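PDB 3CH3: serine-repeat antigen protein from Plasmodium falciparum, which carries a papain-like protease domain with a serine at the position of the usual catalytic cysteine, and may act as a protease in the malaria parasite. Local coordinates for residues I173-V178 with A197-N202. Numbering follows the deposited sequence.
Sequences IKAENV and ADHAVN. With 2HP (dihydrogenphosphate ion), chain C.
Ile173 and His199 form an antiparallel hydrogen-bonded pair where strands 169-173 and 199-210 meet. Ile173 N donates to His199 O at 3.0 Å. In return Ile173 O takes two amides: His199 N lies nearly in line with the C=O but its N-H points aside (134°), whereas Asp198 N, 2.9 Å from Ile173 O, comes from well above the carbonyl plane with a straight N-H. Asp198 and His199 thus both face Ile173, a classic beta bulge. The Asp198 carboxylate reaches across to the 3-10 turn 175-177, where Ala175 N donates to Asp198 OD1 (2.8 Å) on its syn side, somewhat out of the carboxylate plane. With chi1 at 65°, Asp198 CG sits between its own backbone N and carbonyl carbon, which directs OD1 to this amide. OD2 receives hydrogen bonds from two waters; one accepts from Glu176 N, the other, weakly, from Lys174 NZ. The Lys174 chain, bent at chi2, crosses the Asp198 side chain at about a right angle, leaving NZ 4.1 Å from Asp198 OD2, beyond a salt bridge; NZ also makes a weak hydrogen bond to Thr196 OG1.

On the sheet face carrying both side chains, Ile173 lies alongside His199 and puts CD1 at the imidazole edge, 4.2 Å from His199 CD2, and against Val201 CG1 at 3.9 Å. Ala175 CB packs on His199 CB. With CG anti to the backbone N (chi1 -179°), His199 ND1 donates to O3 of the dihydrogenphosphate at 2.8 Å, while NE2 bonds Asn224 OD1 and Trp226 meets the ring. Ser33 and Gln27 also hydrogen-bond the anion. This grouping matches the papain-family active site, with Ser33 in the cysteine's place. Hydrogen bonds at both nitrogens, with Ile173 CD1 at one edge, should restrict imidazole rotation; the bulge joins its backbone to strand 169-173.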
loop_
_atom_site.group_PDB
_atom_site.type_symbol
_atom_site.label_atom_id
_atom_site.label_comp_id
_atom_site.label_asym_id
_atom_site.label_seq_id
_atom_site.Cartn_x
_atom_site.Cartn_y
_atom_site.Cartn_z
ATOM N N ILE A 173 4.951 -7.779 3.897
ATOM C CA ILE A 173 5.977 -8.003 4.897
ATOM C C ILE A 173 5.424 -8.975 5.962
ATOM O O ILE A 173 4.201 -9.212 6.055
ATOM C CB ILE A 173 6.390 -6.652 5.557
ATOM C CG1 ILE A 173 5.205 -6.101 6.399
ATOM C CG2 ILE A 173 6.893 -5.639 4.492
ATOM C CD1 ILE A 173 5.620 -4.848 7.348
ATOM N N LYS A 174 6.330 -9.506 6.774
ATOM C CA LYS A 174 5.936 -10.206 7.980
ATOM C C LYS A 174 5.771 -9.166 9.088
ATOM O O LYS A 174 6.739 -8.446 9.442
ATOM C CB LYS A 174 6.999 -11.256 8.352
ATOM C CG LYS A 174 6.437 -12.207 9.412
ATOM C CD LYS A 174 5.719 -13.389 8.752
ATOM C CE LYS A 174 5.355 -14.431 9.809
ATOM N NZ LYS A 174 4.618 -15.572 9.200
ATOM N N ALA A 175 4.565 -9.078 9.655
ATOM C CA ALA A 175 4.301 -8.007 10.648
ATOM C C ALA A 175 5.293 -8.043 11.825
ATOM O O ALA A 175 5.687 -7.002 12.313
ATOM C CB ALA A 175 2.869 -8.072 11.165
ATOM N N GLU A 176 5.695 -9.245 12.242
ATOM C CA GLU A 176 6.616 -9.383 13.408
ATOM C C GLU A 176 7.902 -8.592 13.167
ATOM O O GLU A 176 8.521 -8.103 14.110
ATOM C CB GLU A 176 6.983 -10.862 13.613
ATOM C CG GLU A 176 7.947 -11.439 12.529
ATOM C CD GLU A 176 8.246 -12.937 12.679
ATOM O OE1 GLU A 176 7.453 -13.671 13.337
ATOM O OE2 GLU A 176 9.288 -13.382 12.140
ATOM N N ASN A 177 8.288 -8.466 11.901
ATOM C CA ASN A 177 9.566 -7.825 11.613
ATOM C C ASN A 177 9.557 -6.336 11.960
ATOM O O ASN A 177 10.625 -5.739 12.093
ATOM C CB ASN A 177 9.938 -7.969 10.154
ATOM C CG ASN A 177 10.320 -9.407 9.772
ATOM O OD1 ASN A 177 10.783 -10.251 10.586
ATOM N ND2 ASN A 177 10.158 -9.674 8.535
ATOM N N VAL A 178 8.361 -5.728 12.090
ATOM C CA VAL A 178 8.273 -4.326 12.518
ATOM C C VAL A 178 7.750 -4.171 13.955
ATOM O O VAL A 178 7.271 -3.094 14.352
ATOM C CB VAL A 178 7.475 -3.392 11.543
ATOM C CG1 VAL A 178 8.127 -3.370 10.174
ATOM C CG2 VAL A 178 6.004 -3.822 11.437
ATOM N N ALA A 197 5.182 -13.926 4.386
ATOM C CA ALA A 197 4.704 -12.595 4.804
ATOM C C ALA A 197 3.226 -12.748 5.223
ATOM O O ALA A 197 2.581 -13.794 4.973
ATOM C CB ALA A 197 4.877 -11.585 3.661
ATOM N N ASP A 198 2.690 -11.726 5.865
ATOM C CA ASP A 198 1.331 -11.796 6.403
ATOM C C ASP A 198 0.595 -10.443 6.473
ATOM O O ASP A 198 -0.567 -10.384 6.936
ATOM C CB ASP A 198 1.333 -12.512 7.779
ATOM C CG ASP A 198 2.094 -11.737 8.863
ATOM O OD1 ASP A 198 2.475 -10.571 8.632
ATOM O OD2 ASP A 198 2.287 -12.310 9.946
ATOM N N HIS A 199 1.246 -9.366 6.033
ATOM C CA HIS A 199 0.706 -8.000 6.270
ATOM C C HIS A 199 1.032 -7.103 5.067
ATOM O O HIS A 199 2.201 -6.989 4.656
ATOM C CB HIS A 199 1.338 -7.422 7.530
ATOM C CG HIS A 199 0.849 -6.049 7.869
ATOM N ND1 HIS A 199 -0.450 -5.796 8.271
ATOM C CD2 HIS A 199 1.483 -4.859 7.851
ATOM C CE1 HIS A 199 -0.585 -4.499 8.491
ATOM N NE2 HIS A 199 0.577 -3.908 8.257
ATOM N N ALA A 200 0.009 -6.454 4.525
ATOM C CA ALA A 200 0.170 -5.578 3.354
ATOM C C ALA A 200 0.454 -4.146 3.801
ATOM O O ALA A 200 -0.190 -3.620 4.726
ATOM C CB ALA A 200 -1.090 -5.635 2.442
ATOM N N VAL A 201 1.422 -3.543 3.139
ATOM C CA VAL A 201 1.810 -2.146 3.362
ATOM C C VAL A 201 1.965 -1.512 1.973
ATOM O O VAL A 201 1.717 -2.173 0.968
ATOM C CB VAL A 201 3.136 -2.051 4.181
ATOM C CG1 VAL A 201 2.882 -2.626 5.620
ATOM C CG2 VAL A 201 4.379 -2.709 3.424
ATOM N N ASN A 202 2.382 -0.256 1.905
ATOM C CA ASN A 202 2.697 0.334 0.597
ATOM C C ASN A 202 4.106 0.916 0.656
ATOM O O ASN A 202 4.453 1.558 1.649
ATOM C CB ASN A 202 1.720 1.474 0.274
ATOM C CG ASN A 202 0.310 0.947 0.056
ATOM O OD1 ASN A 202 -0.039 0.395 -1.014
ATOM N ND2 ASN A 202 -0.482 1.071 1.074
HETATM P P 2HP C . -3.432 -8.301 8.724
HETATM O O1 2HP C . -3.651 -8.168 10.242
HETATM O O2 2HP C . -4.116 -7.277 7.881
HETATM O O3 2HP C . -1.680 -8.298 8.549
HETATM O O4 2HP C . -4.147 -9.863 8.242
HETATM O O HOH W 1 1.529 -14.912 10.259
HETATM O O HOH W 2 3.852 -11.520 11.907
#